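Local coordinates for Crh-like protein 5 (Neosartorya fumigata, PDB 6IBU) that cuts chitin and transfers the released chains to 1,6-beta-glucan or to other chitin, thereby cross-linking polysaccharides of the fungal cell wall, at residues Y67-K72 against Q176-L181; S87-E92 against V99-L104; S93-E98 against F116-T121; Q112-G117 against Y124-Y129. All coordinates share one frame; numbering follows the deposited sequence.

Contact 1 of 4, residues Y67-K72 against Q176-L181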
loop_
_atom_site.group_PDB
_atom_site.type_symbol
_atom_site.label_atom_id
_atom_site.label_comp_id
_atom_site.label_asym_id
_atom_site.label_seq_id
_atom_site.Cartn_x
_atom_site.Cartn_y
_atom_site.Cartn_z
ATOM N N TYR A 67 6.664 4.577 10.430
ATOM C CA TYR A 67 5.298 5.059 10.131
ATOM C C TYR A 67 5.404 6.559 9.888
ATOM O O TYR A 67 6.282 7.173 10.467
ATOM C CB TYR A 67 4.336 4.822 11.294
ATOM C CG TYR A 67 4.042 3.378 11.572
ATOM C CD1 TYR A 67 5.019 2.545 12.094
ATOM C CD2 TYR A 67 2.777 2.848 11.368
ATOM C CE1 TYR A 67 4.759 1.213 12.373
ATOM C CE2 TYR A 67 2.508 1.514 11.640
ATOM C CZ TYR A 67 3.502 0.697 12.146
ATOM O OH TYR A 67 3.235 -0.608 12.416
ATOM N N PHE A 68 4.549 7.107 9.041
ATOM C CA PHE A 68 4.403 8.565 8.848
ATOM C C PHE A 68 2.949 8.924 9.159
ATOM O O PHE A 68 2.082 8.051 9.099
ATOM C CB PHE A 68 4.923 8.960 7.471
ATOM C CG PHE A 68 4.069 8.577 6.298
ATOM C CD1 PHE A 68 4.055 7.284 5.825
ATOM C CD2 PHE A 68 3.372 9.549 5.599
ATOM C CE1 PHE A 68 3.281 6.954 4.725
ATOM C CE2 PHE A 68 2.594 9.211 4.510
ATOM C CZ PHE A 68 2.557 7.921 4.065
ATOM N N PHE A 69 2.722 10.168 9.568
ATOM C CA PHE A 69 1.424 10.655 10.080
ATOM C C PHE A 69 1.002 11.836 9.234
ATOM O O PHE A 69 1.406 12.973 9.547
ATOM C CB PHE A 69 1.545 11.035 11.548
ATOM C CG PHE A 69 0.241 11.332 12.244
ATOM C CD1 PHE A 69 -0.928 10.695 11.866
ATOM C CD2 PHE A 69 0.205 12.219 13.302
ATOM C CE1 PHE A 69 -2.112 10.944 12.535
ATOM C CE2 PHE A 69 -0.980 12.462 13.979
ATOM C CZ PHE A 69 -2.130 11.819 13.594
ATOM N N PHE A 70 0.225 11.555 8.200
ATOM C CA PHE A 70 -0.200 12.484 7.124
ATOM C C PHE A 70 0.999 12.800 6.246
ATOM O O PHE A 70 2.137 12.621 6.677
ATOM C CB PHE A 70 -0.860 13.746 7.678
ATOM C CG PHE A 70 -2.135 13.434 8.413
ATOM C CD1 PHE A 70 -3.226 12.967 7.698
ATOM C CD2 PHE A 70 -2.249 13.556 9.791
ATOM C CE1 PHE A 70 -4.410 12.621 8.326
ATOM C CE2 PHE A 70 -3.441 13.222 10.420
ATOM C CZ PHE A 70 -4.520 12.759 9.688
ATOM N N GLY A 71 0.722 13.239 5.028
ATOM C CA GLY A 71 1.746 13.647 4.059
ATOM C C GLY A 71 1.500 12.975 2.722
ATOM O O GLY A 71 0.400 13.126 2.164
ATOM N N LYS A 72 2.477 12.233 2.221
ATOM C CA LYS A 72 2.488 11.785 0.810
ATOM C C LYS A 72 3.252 10.467 0.687
ATOM O O LYS A 72 4.327 10.336 1.290
ATOM C CB LYS A 72 3.141 12.871 -0.034
ATOM C CG LYS A 72 2.876 12.755 -1.522
ATOM C CD LYS A 72 3.780 13.635 -2.339
ATOM C CE LYS A 72 3.051 14.358 -3.448
ATOM N NZ LYS A 72 4.007 15.080 -4.313
ATOM N N GLN A 176 -6.591 7.884 9.361
ATOM C CA GLN A 176 -6.114 9.066 10.114
ATOM C C GLN A 176 -5.212 8.646 11.262
ATOM O O GLN A 176 -5.106 9.404 12.214
ATOM C CB GLN A 176 -7.288 9.875 10.662
ATOM C CG GLN A 176 -8.186 9.091 11.610
ATOM C CD GLN A 176 -9.417 9.900 11.951
ATOM O OE1 GLN A 176 -9.377 10.806 12.786
ATOM N NE2 GLN A 176 -10.524 9.586 11.303
ATOM N N THR A 177 -4.576 7.491 11.164
ATOM C CA THR A 177 -3.589 7.039 12.166
ATOM C C THR A 177 -2.280 6.816 11.428
ATOM O O THR A 177 -2.284 6.708 10.215
ATOM C CB THR A 177 -4.106 5.803 12.890
ATOM O OG1 THR A 177 -4.452 4.817 11.920
ATOM C CG2 THR A 177 -5.300 6.108 13.761
ATOM N N PRO A 178 -1.139 6.753 12.140
ATOM C CA PRO A 178 0.158 6.688 11.482
ATOM C C PRO A 178 0.199 5.388 10.675
ATOM O O PRO A 178 -0.198 4.352 11.175
ATOM C CB PRO A 178 1.186 6.653 12.618
ATOM C CG PRO A 178 0.383 7.042 13.871
ATOM C CD PRO A 178 -1.046 6.643 13.602
ATOM N N MET A 179 0.710 5.474 9.462
ATOM C CA MET A 179 0.678 4.339 8.530
ATOM C C MET A 179 2.077 4.036 8.032
ATOM O O MET A 179 2.881 4.940 7.933
ATOM C CB MET A 179 -0.240 4.637 7.343
ATOM C CG MET A 179 -1.689 4.552 7.738
ATOM S SD MET A 179 -2.829 4.538 6.362
ATOM C CE MET A 179 -2.572 6.169 5.680
ATOM N N ARG A 180 2.312 2.774 7.707
ATOM C CA ARG A 180 3.566 2.373 7.053
ATOM C C ARG A 180 3.242 2.012 5.606
ATOM O O ARG A 180 2.070 1.870 5.256
ATOM C CB ARG A 180 4.250 1.294 7.883
ATOM C CG ARG A 180 3.579 -0.061 7.870
ATOM C CD ARG A 180 4.660 -1.101 7.950
ATOM N NE ARG A 180 4.681 -1.699 9.269
ATOM C CZ ARG A 180 5.764 -2.023 9.971
ATOM N NH1 ARG A 180 6.987 -1.830 9.499
ATOM N NH2 ARG A 180 5.603 -2.554 11.168
ATOM N N LEU A 181 4.261 1.998 4.761
ATOM C CA LEU A 181 4.099 1.666 3.334
ATOM C C LEU A 181 4.483 0.198 3.146
ATOM O O LEU A 181 5.562 -0.192 3.582
ATOM C CB LEU A 181 4.974 2.641 2.544
ATOM C CG LEU A 181 5.041 2.436 1.039
ATOM C CD1 LEU A 181 3.668 2.563 0.388
ATOM C CD2 LEU A 181 6.026 3.437 0.451
#
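The ring of Y67 lies against R180, its face turned to the start of the arginine side chain. R180 CB sits almost squarely above the ring centre, 4.1 Å from the Y67 centroid, a CH-pi contact. The arginine chain then bends, carrying the guanidinium past the phenol end, with Y67 CE1 over one of its faces and the two planes 53° apart. Both polar ends are held outside this pair: Y67 OH bonds to D94 and R180 NH1 to the carbonyl of T64. The edge of the same tyrosine ring faces the backbone, Y67 CD2 standing 3.3 Å from P178 O. Next along the chain, F68 and M179 form a single antiparallel bridge, F68 N to M179 O at 3.0 Å and M179 N to F68 O at 2.9 Å. The ring of F69, its CG opposite the backbone N (chi1 -170°), presents an edge to Q176, with F69 CE1 3.4 Å from Q176 O. F70 runs beside the Q176 side chain and points the same way. The F68-M179 bridge joins the run leading into strand 71-78 of one sheet to strand 179-187 of the other, at one end of the two-sheet beta jelly roll of glycoside hydrolase family 16.

Contact 2 of 4, residues S87-E92 against V99-L104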
loop_
_atom_site.group_PDB
_atom_site.type_symbol
_atom_site.label_atom_id
_atom_site.label_comp_id
_atom_site.label_asym_id
_atom_site.label_seq_id
_atom_site.Cartn_x
_atom_site.Cartn_y
_atom_site.Cartn_z
ATOM N N SER A 87 -0.490 -6.789 -7.903
ATOM C CA SER A 87 0.590 -5.854 -7.512
ATOM C C SER A 87 -0.003 -4.795 -6.574
ATOM O O SER A 87 -0.885 -4.066 -7.026
ATOM C CB SER A 87 1.170 -5.217 -8.735
ATOM O OG SER A 87 1.731 -6.170 -9.621
ATOM N N SER A 88 0.431 -4.739 -5.317
ATOM C CA SER A 88 -0.193 -3.937 -4.224
ATOM C C SER A 88 0.737 -2.827 -3.717
ATOM O O SER A 88 1.881 -3.133 -3.313
ATOM C CB SER A 88 -0.548 -4.829 -3.071
ATOM O OG SER A 88 -1.452 -5.845 -3.483
ATOM N N ILE A 89 0.245 -1.593 -3.647
ATOM C CA ILE A 89 0.863 -0.484 -2.859
ATOM C C ILE A 89 -0.072 -0.168 -1.691
ATOM O O ILE A 89 -1.191 0.227 -1.944
ATOM C CB ILE A 89 1.116 0.742 -3.751
ATOM C CG1 ILE A 89 2.012 0.412 -4.943
ATOM C CG2 ILE A 89 1.667 1.899 -2.941
ATOM C CD1 ILE A 89 1.870 1.388 -6.072
ATOM N N VAL A 90 0.345 -0.395 -0.453
ATOM C CA VAL A 90 -0.562 -0.252 0.717
ATOM C C VAL A 90 0.009 0.737 1.730
ATOM O O VAL A 90 1.094 0.483 2.230
ATOM C CB VAL A 90 -0.795 -1.606 1.391
ATOM C CG1 VAL A 90 -1.635 -1.440 2.655
ATOM C CG2 VAL A 90 -1.433 -2.583 0.430
ATOM N N LEU A 91 -0.774 1.726 2.133
ATOM C CA LEU A 91 -0.532 2.454 3.395
ATOM C C LEU A 91 -1.425 1.813 4.439
ATOM O O LEU A 91 -2.618 1.652 4.159
ATOM C CB LEU A 91 -0.848 3.931 3.213
ATOM C CG LEU A 91 0.058 4.646 2.233
ATOM C CD1 LEU A 91 -0.332 6.111 2.117
ATOM C CD2 LEU A 91 1.504 4.492 2.656
ATOM N N GLU A 92 -0.857 1.403 5.569
ATOM C CA GLU A 92 -1.634 0.669 6.588
ATOM C C GLU A 92 -1.199 1.107 7.980
ATOM O O GLU A 92 0.017 1.149 8.241
ATOM C CB GLU A 92 -1.477 -0.840 6.421
ATOM C CG GLU A 92 -2.334 -1.630 7.390
ATOM C CD GLU A 92 -2.368 -3.125 7.116
ATOM O OE1 GLU A 92 -1.278 -3.747 7.164
ATOM O OE2 GLU A 92 -3.476 -3.657 6.808
ATOM N N VAL A 99 -5.052 2.704 2.967
ATOM C CA VAL A 99 -5.203 3.290 1.615
ATOM C C VAL A 99 -4.331 2.440 0.699
ATOM O O VAL A 99 -3.173 2.168 1.072
ATOM C CB VAL A 99 -4.771 4.765 1.601
ATOM C CG1 VAL A 99 -4.817 5.331 0.202
ATOM C CG2 VAL A 99 -5.615 5.591 2.556
ATOM N N ASP A 100 -4.840 2.049 -0.460
ATOM C CA ASP A 100 -4.036 1.180 -1.334
ATOM C C ASP A 100 -4.350 1.398 -2.811
ATOM O O ASP A 100 -5.399 2.008 -3.167
ATOM C CB ASP A 100 -4.149 -0.285 -0.925
ATOM C CG ASP A 100 -5.487 -0.912 -1.204
ATOM O OD1 ASP A 100 -5.785 -1.139 -2.381
ATOM O OD2 ASP A 100 -6.218 -1.226 -0.223
ATOM N N TRP A 101 -3.385 0.938 -3.604
ATOM C CA TRP A 101 -3.476 0.683 -5.057
ATOM C C TRP A 101 -3.420 -0.830 -5.255
ATOM O O TRP A 101 -2.645 -1.474 -4.549
ATOM C CB TRP A 101 -2.313 1.361 -5.786
ATOM C CG TRP A 101 -2.150 2.843 -5.660
ATOM C CD1 TRP A 101 -1.313 3.517 -4.825
ATOM C CD2 TRP A 101 -2.730 3.842 -6.516
ATOM N NE1 TRP A 101 -1.370 4.862 -5.056
ATOM C CE2 TRP A 101 -2.223 5.095 -6.104
ATOM C CE3 TRP A 101 -3.652 3.805 -7.561
ATOM C CZ2 TRP A 101 -2.604 6.291 -6.721
ATOM C CZ3 TRP A 101 -4.027 4.979 -8.172
ATOM C CH2 TRP A 101 -3.497 6.203 -7.764
ATOM N N GLU A 102 -4.240 -1.390 -6.139
ATOM C CA GLU A 102 -4.113 -2.811 -6.554
ATOM C C GLU A 102 -4.083 -2.858 -8.078
ATOM O O GLU A 102 -5.013 -2.366 -8.683
ATOM C CB GLU A 102 -5.272 -3.657 -6.035
ATOM C CG GLU A 102 -5.506 -3.548 -4.538
ATOM C CD GLU A 102 -4.392 -4.145 -3.693
ATOM O OE1 GLU A 102 -3.852 -5.195 -4.064
ATOM O OE2 GLU A 102 -4.040 -3.538 -2.678
ATOM N N VAL A 103 -3.050 -3.429 -8.681
ATOM C CA VAL A 103 -3.091 -3.781 -10.124
ATOM C C VAL A 103 -3.326 -5.293 -10.249
ATOM O O VAL A 103 -2.795 -6.060 -9.450
ATOM C CB VAL A 103 -1.820 -3.317 -10.861
ATOM C CG1 VAL A 103 -1.860 -3.713 -12.321
ATOM C CG2 VAL A 103 -1.622 -1.818 -10.742
ATOM N N LEU A 104 -4.128 -5.697 -11.228
ATOM C CA LEU A 104 -4.371 -7.127 -11.540
ATOM C C LEU A 104 -3.635 -7.418 -12.839
ATOM O O LEU A 104 -3.751 -6.592 -13.760
ATOM C CB LEU A 104 -5.873 -7.358 -11.656
ATOM C CG LEU A 104 -6.664 -6.931 -10.420
ATOM C CD1 LEU A 104 -8.140 -7.111 -10.677
ATOM C CD2 LEU A 104 -6.240 -7.703 -9.166
#
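I89 and W101 face each other as a hydrogen-bonded antiparallel pair, their side chains lying side by side on one face of the sheet. I89 CB is 3.8 Å from W101 CD1, and the methyls CG2 and CD1 of I89 gather round that same indole carbon. Two further pairs share this face: S87 meets V103 through their CB atoms, 4.1 Å from S87 CB to V103 CB, and V99 meets L91 in the same way. All three pairs close with reciprocal backbone bonds, the shortest being L91 N to V99 O at 2.7 Å. On the other face S88 OG donates to E102 OE1 at 2.6 Å, reaching the syn side of the carboxylate. A bend in the glutamate chain (chi2 -68°) brings the carboxylate across to the serine, whose OG is also bonded to W186 NE1. E102 and W186 bind chitin, and E102 is probably the proton donor, so S88 links the two. E98, D100 and E102 form the E-x-D-x-E signature of family 16, with alternate residues turned to the substrate face. In the sheet this hairpin lies between strands 179-187 and 110-116, while I89 and L91 pack inward on strands 71-78 and 140-146 of the second sheet and W101 meets Y142 and W153 edge-to-face.

Contact 3 of 4, residues S93-E98 against F116-T121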
loop_
_atom_site.group_PDB
_atom_site.type_symbol
_atom_site.label_atom_id
_atom_site.label_comp_id
_atom_site.label_asym_id
_atom_site.label_seq_id
_atom_site.Cartn_x
_atom_site.Cartn_y
_atom_site.Cartn_z
ATOM N N SER A 93 -2.180 1.322 8.850
ATOM C CA SER A 93 -1.965 1.635 10.273
ATOM C C SER A 93 -2.150 0.368 11.108
ATOM O O SER A 93 -2.728 -0.622 10.622
ATOM C CB SER A 93 -2.890 2.722 10.719
ATOM O OG SER A 93 -4.102 2.182 11.220
ATOM N N ASP A 94 -1.696 0.430 12.353
ATOM C CA ASP A 94 -1.884 -0.623 13.375
ATOM C C ASP A 94 -3.375 -0.769 13.754
ATOM O O ASP A 94 -3.687 -1.890 14.193
ATOM C CB ASP A 94 -0.925 -0.369 14.540
ATOM C CG ASP A 94 0.517 -0.762 14.234
ATOM O OD1 ASP A 94 0.811 -1.114 13.062
ATOM O OD2 ASP A 94 1.347 -0.672 15.158
ATOM N N ASP A 95 -4.285 0.222 13.545
ATOM C CA ASP A 95 -5.756 0.006 13.762
ATOM C C ASP A 95 -6.440 -0.347 12.439
ATOM O O ASP A 95 -7.635 -0.498 12.388
ATOM C CB ASP A 95 -6.495 1.131 14.502
ATOM C CG ASP A 95 -6.638 2.459 13.779
ATOM O OD1 ASP A 95 -6.287 2.549 12.598
ATOM O OD2 ASP A 95 -7.100 3.415 14.430
ATOM N N LEU A 96 -5.646 -0.638 11.426
ATOM C CA LEU A 96 -6.133 -1.129 10.113
ATOM C C LEU A 96 -6.874 -0.005 9.380
ATOM O O LEU A 96 -7.696 -0.323 8.567
ATOM C CB LEU A 96 -7.006 -2.370 10.302
ATOM C CG LEU A 96 -6.242 -3.529 10.925
ATOM C CD1 LEU A 96 -7.137 -4.762 11.055
ATOM C CD2 LEU A 96 -4.997 -3.838 10.076
ATOM N N ASP A 97 -6.555 1.263 9.636
ATOM C CA ASP A 97 -6.785 2.320 8.630
ATOM C C ASP A 97 -5.917 1.941 7.432
ATOM O O ASP A 97 -4.852 1.345 7.615
ATOM C CB ASP A 97 -6.413 3.710 9.121
ATOM C CG ASP A 97 -7.434 4.341 10.062
ATOM O OD1 ASP A 97 -8.597 3.888 10.076
ATOM O OD2 ASP A 97 -7.041 5.284 10.794
ATOM N N GLU A 98 -6.370 2.237 6.229
ATOM C CA GLU A 98 -5.662 1.704 5.069
ATOM C C GLU A 98 -6.042 2.454 3.809
ATOM O O GLU A 98 -7.198 2.741 3.632
ATOM C CB GLU A 98 -6.020 0.239 4.926
ATOM C CG GLU A 98 -4.921 -0.550 4.284
ATOM C CD GLU A 98 -5.334 -1.164 2.964
ATOM O OE1 GLU A 98 -5.160 -2.399 2.812
ATOM O OE2 GLU A 98 -5.859 -0.423 2.090
ATOM N N PHE A 116 -9.783 1.436 3.715
ATOM C CA PHE A 116 -10.516 0.908 4.889
ATOM C C PHE A 116 -10.298 1.907 6.020
ATOM O O PHE A 116 -9.204 2.485 6.120
ATOM C CB PHE A 116 -10.008 -0.484 5.274
ATOM C CG PHE A 116 -10.195 -1.485 4.166
ATOM C CD1 PHE A 116 -11.421 -2.102 3.988
ATOM C CD2 PHE A 116 -9.186 -1.748 3.250
ATOM C CE1 PHE A 116 -11.601 -3.045 2.986
ATOM C CE2 PHE A 116 -9.392 -2.634 2.204
ATOM C CZ PHE A 116 -10.595 -3.289 2.077
ATOM N N GLY A 117 -11.336 2.122 6.816
ATOM C CA GLY A 117 -11.248 2.747 8.144
ATOM C C GLY A 117 -11.314 1.675 9.207
ATOM O O GLY A 117 -12.277 0.914 9.208
ATOM N N LYS A 118 -10.300 1.588 10.061
ATOM C CA LYS A 118 -10.328 0.761 11.302
ATOM C C LYS A 118 -10.686 -0.693 10.979
ATOM O O LYS A 118 -11.373 -1.325 11.813
ATOM C CB LYS A 118 -11.331 1.325 12.309
ATOM C CG LYS A 118 -11.075 2.774 12.664
ATOM C CD LYS A 118 -11.973 3.291 13.731
ATOM C CE LYS A 118 -11.546 4.650 14.232
ATOM N NZ LYS A 118 -11.880 5.743 13.289
ATOM N N GLY A 119 -10.227 -1.210 9.838
ATOM C CA GLY A 119 -10.366 -2.631 9.478
ATOM C C GLY A 119 -11.794 -2.976 9.108
ATOM O O GLY A 119 -12.111 -4.170 9.023
ATOM N N ASP A 120 -12.625 -1.963 8.876
ATOM C CA ASP A 120 -14.066 -2.121 8.594
ATOM C C ASP A 120 -14.241 -2.464 7.117
ATOM O O ASP A 120 -14.041 -1.594 6.301
ATOM C CB ASP A 120 -14.793 -0.841 8.977
ATOM C CG ASP A 120 -16.284 -0.954 8.805
ATOM O OD1 ASP A 120 -16.712 -2.031 8.445
ATOM O OD2 ASP A 120 -16.986 0.031 9.057
ATOM N N THR A 121 -14.610 -3.699 6.792
ATOM C CA THR A 121 -14.795 -4.163 5.392
ATOM C C THR A 121 -16.277 -4.361 5.092
ATOM O O THR A 121 -16.591 -5.009 4.086
ATOM C CB THR A 121 -14.072 -5.487 5.129
ATOM O OG1 THR A 121 -14.723 -6.484 5.924
ATOM C CG2 THR A 121 -12.591 -5.411 5.414
HETATM O O HOH W 1 -10.738 5.524 10.176
#
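E98 and F116 exchange backbone bonds in both directions, E98 N to F116 O at 2.8 Å and F116 N to E98 O at 2.9 Å, so the polar backbone atoms of both residues are matched. Their side chains run side by side: the carboxylate of E98, probably the catalytic nucleophile, stands at the edge of the F116 ring, E98 OE2 3.8 Å from F116 CD2, with the two planes nearly perpendicular. Beyond this pair come two turns that lie against one another: the type I turn S93-L96 connects strands 85-93 and 98-105, and the type I' turn G117-D120 opens the connection from 110-116 to 128-131. The link at the tip is less regular: G119 N reaches L96 O at 3.0 Å, but from above the carbonyl plane. K118 N is satisfied by D97 OD1 at 2.9 Å, on the anti side of the carboxylate. The other oxygen, D97 OD2, is bonded to T177 OG1 and Q176 N, so both ends of the group are gripped. D95 OD1 is similarly loaded: S93 OG, at 2.6 Å, and D97 N approach it from opposite faces of the carboxylate plane, the second bond making an Asx turn, and T177 OG1 is a partner shared by the two aspartates. The ammonium of K118 finds the carbonyl of T172, and a water donates to D97 OD1 but is held only weakly by K118 NZ.

Contact 4 of 4, residues Q112-G117 against Y124-Y129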
loop_
_atom_site.group_PDB
_atom_site.type_symbol
_atom_site.label_atom_id
_atom_site.label_comp_id
_atom_site.label_asym_id
_atom_site.label_seq_id
_atom_site.Cartn_x
_atom_site.Cartn_y
_atom_site.Cartn_z
ATOM N N GLN A 112 -6.985 -0.485 -9.347
ATOM C CA GLN A 112 -8.067 -0.293 -8.357
ATOM C C GLN A 112 -7.542 0.614 -7.244
ATOM O O GLN A 112 -6.389 0.484 -6.863
ATOM C CB GLN A 112 -8.595 -1.625 -7.840
ATOM C CG GLN A 112 -9.931 -1.432 -7.147
ATOM C CD GLN A 112 -10.402 -2.640 -6.389
ATOM O OE1 GLN A 112 -11.586 -2.960 -6.412
ATOM N NE2 GLN A 112 -9.489 -3.315 -5.715
ATOM N N THR A 113 -8.364 1.544 -6.795
ATOM C CA THR A 113 -8.072 2.359 -5.596
ATOM C C THR A 113 -8.924 1.821 -4.464
ATOM O O THR A 113 -10.001 1.316 -4.701
ATOM C CB THR A 113 -8.293 3.859 -5.811
ATOM O OG1 THR A 113 -9.651 4.105 -6.178
ATOM C CG2 THR A 113 -7.337 4.466 -6.821
ATOM N N ASN A 114 -8.446 1.924 -3.254
ATOM C CA ASN A 114 -9.207 1.378 -2.118
ATOM C C ASN A 114 -8.809 2.035 -0.808
ATOM O O ASN A 114 -7.705 2.568 -0.698
ATOM C CB ASN A 114 -8.963 -0.110 -1.994
ATOM C CG ASN A 114 -10.271 -0.849 -1.962
ATOM O OD1 ASN A 114 -11.068 -0.683 -1.046
ATOM N ND2 ASN A 114 -10.505 -1.618 -3.008
ATOM N N TYR A 115 -9.689 1.951 0.168
ATOM C CA TYR A 115 -9.372 2.379 1.542
ATOM C C TYR A 115 -10.262 1.583 2.485
ATOM O O TYR A 115 -11.313 1.091 2.051
ATOM C CB TYR A 115 -9.538 3.890 1.682
ATOM C CG TYR A 115 -10.955 4.322 1.939
ATOM C CD1 TYR A 115 -11.851 4.500 0.899
ATOM C CD2 TYR A 115 -11.400 4.504 3.232
ATOM C CE1 TYR A 115 -13.156 4.877 1.146
ATOM C CE2 TYR A 115 -12.698 4.899 3.500
ATOM C CZ TYR A 115 -13.570 5.091 2.450
ATOM O OH TYR A 115 -14.846 5.457 2.707
ATOM N N PHE A 116 -9.783 1.436 3.715
ATOM C CA PHE A 116 -10.516 0.908 4.889
ATOM C C PHE A 116 -10.298 1.907 6.020
ATOM O O PHE A 116 -9.204 2.485 6.120
ATOM C CB PHE A 116 -10.008 -0.484 5.274
ATOM C CG PHE A 116 -10.195 -1.485 4.166
ATOM C CD1 PHE A 116 -11.421 -2.102 3.988
ATOM C CD2 PHE A 116 -9.186 -1.748 3.250
ATOM C CE1 PHE A 116 -11.601 -3.045 2.986
ATOM C CE2 PHE A 116 -9.392 -2.634 2.204
ATOM C CZ PHE A 116 -10.595 -3.289 2.077
ATOM N N GLY A 117 -11.336 2.122 6.816
ATOM C CA GLY A 117 -11.248 2.747 8.144
ATOM C C GLY A 117 -11.314 1.675 9.207
ATOM O O GLY A 117 -12.277 0.914 9.208
ATOM N N TYR A 124 -18.699 -2.056 0.317
ATOM C CA TYR A 124 -17.652 -1.975 -0.738
ATOM C C TYR A 124 -17.814 -0.664 -1.520
ATOM O O TYR A 124 -17.792 -0.682 -2.776
ATOM C CB TYR A 124 -17.677 -3.193 -1.660
ATOM C CG TYR A 124 -16.356 -3.409 -2.353
ATOM C CD1 TYR A 124 -16.005 -2.678 -3.478
ATOM C CD2 TYR A 124 -15.429 -4.306 -1.841
ATOM C CE1 TYR A 124 -14.785 -2.862 -4.102
ATOM C CE2 TYR A 124 -14.203 -4.500 -2.450
ATOM C CZ TYR A 124 -13.885 -3.781 -3.587
ATOM O OH TYR A 124 -12.676 -3.981 -4.178
ATOM N N ASP A 125 -17.968 0.434 -0.764
ATOM C CA ASP A 125 -17.959 1.850 -1.228
ATOM C C ASP A 125 -16.507 2.349 -1.233
ATOM O O ASP A 125 -16.275 3.539 -1.537
ATOM C CB ASP A 125 -18.863 2.687 -0.318
ATOM C CG ASP A 125 -18.230 3.058 1.019
ATOM O OD1 ASP A 125 -17.493 4.063 1.041
ATOM O OD2 ASP A 125 -18.479 2.345 2.033
ATOM N N ARG A 126 -15.577 1.457 -0.887
ATOM C CA ARG A 126 -14.153 1.729 -0.598
ATOM C C ARG A 126 -13.349 1.634 -1.898
ATOM O O ARG A 126 -12.365 2.334 -1.985
ATOM C CB ARG A 126 -13.679 0.726 0.457
ATOM C CG ARG A 126 -14.549 0.716 1.711
ATOM C CD ARG A 126 -14.184 -0.361 2.714
ATOM N NE ARG A 126 -14.790 -1.657 2.405
ATOM C CZ ARG A 126 -14.281 -2.558 1.557
ATOM N NH1 ARG A 126 -14.911 -3.699 1.333
ATOM N NH2 ARG A 126 -13.127 -2.332 0.950
ATOM N N GLY A 127 -13.816 0.838 -2.868
ATOM C CA GLY A 127 -13.094 0.469 -4.103
ATOM C C GLY A 127 -13.602 1.222 -5.325
ATOM O O GLY A 127 -14.822 1.293 -5.533
ATOM N N THR A 128 -12.682 1.754 -6.120
ATOM C CA THR A 128 -12.924 2.468 -7.391
ATOM C C THR A 128 -11.850 2.032 -8.389
ATOM O O THR A 128 -10.673 2.109 -8.051
ATOM C CB THR A 128 -12.842 3.981 -7.167
ATOM O OG1 THR A 128 -13.969 4.383 -6.390
ATOM C CG2 THR A 128 -12.794 4.774 -8.456
ATOM N N TYR A 129 -12.233 1.635 -9.594
ATOM C CA TYR A 129 -11.269 1.382 -10.691
ATOM C C TYR A 129 -11.015 2.688 -11.433
ATOM O O TYR A 129 -11.960 3.440 -11.643
ATOM C CB TYR A 129 -11.780 0.293 -11.628
ATOM C CG TYR A 129 -11.808 -1.059 -10.978
ATOM C CD1 TYR A 129 -12.906 -1.450 -10.233
ATOM C CD2 TYR A 129 -10.729 -1.926 -11.061
ATOM C CE1 TYR A 129 -12.964 -2.693 -9.632
ATOM C CE2 TYR A 129 -10.766 -3.171 -10.466
ATOM C CZ TYR A 129 -11.890 -3.554 -9.755
ATOM O OH TYR A 129 -11.949 -4.777 -9.156
#
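Q112 lays the aliphatic part of its side chain over the phenol ring of Y129. CB touches the ring's rim, 3.7 Å from Y129 CE2. CG, set opposite the backbone N (chi1 -164°), comes over the ring centre at 3.8 Å from the centroid, a CH-pi contact only 11° off the ring normal. From there the chain runs extended, and CD comes to 3.4 Å from Y124 OH. The terminal amide lies between the hydroxyl groups of Y124 and Y129, although its oxygen and nitrogen are probably interchanged in the model, so the partner of each is left open. The Y124 hydroxyl receives a weak bond from N114 ND2, and Y124 itself is poorly ordered. Next to Q112, T113 and T128 form a hydrogen-bonded antiparallel pair in which one carbonyl takes two donors: T113 N meets T128 O at 2.7 Å in a nearly straight bond of 175°, and T113 OG1 meets the same oxygen at 2.9 Å. T128 N returns the bond to T113 O at 3.1 Å. Past this pair the chains are joined more loosely, N114 CA pointing its hydrogen at R126 O, 3.3 Å away, while the carbonyl of R126 is also bonded to R161. The R126 side chain lies by F116, its NH1 bonded to the carbonyl of T123. In the sheet, strand 128-131 is one of the two outermost of seven, and 110-116 separates it from 98-105; W200 of helix 195-201 packs on Q112, Y124 and Y129, and the Y115 side chain packs on R161 and L163 of strand 158-164.

Contacts 2 and 4 lie in one sheet, which contact 1 reaches through strand 179-187, while its other segment leads into the second sheet; contact 3 forms where the turn of the 85-93/98-105 hairpin meets the loop after 110-116. Contact 1 joins contact 2 through R180 N to E92 O at 2.9 Å, and contact 2 joins contact 4 through E102 O to Q112 N at 2.8 Å; their centres are about 15 and 10 Å apart. Contact 3 shares F116 and G117 with contact 4 and touches contact 1 where P178 O comes 3.2 Å from S93 CB. The probable nucleophile E98 in contact 3 and the chitin-binding E102 in contact 2 have their nearest side-chain atoms about 6 Å apart.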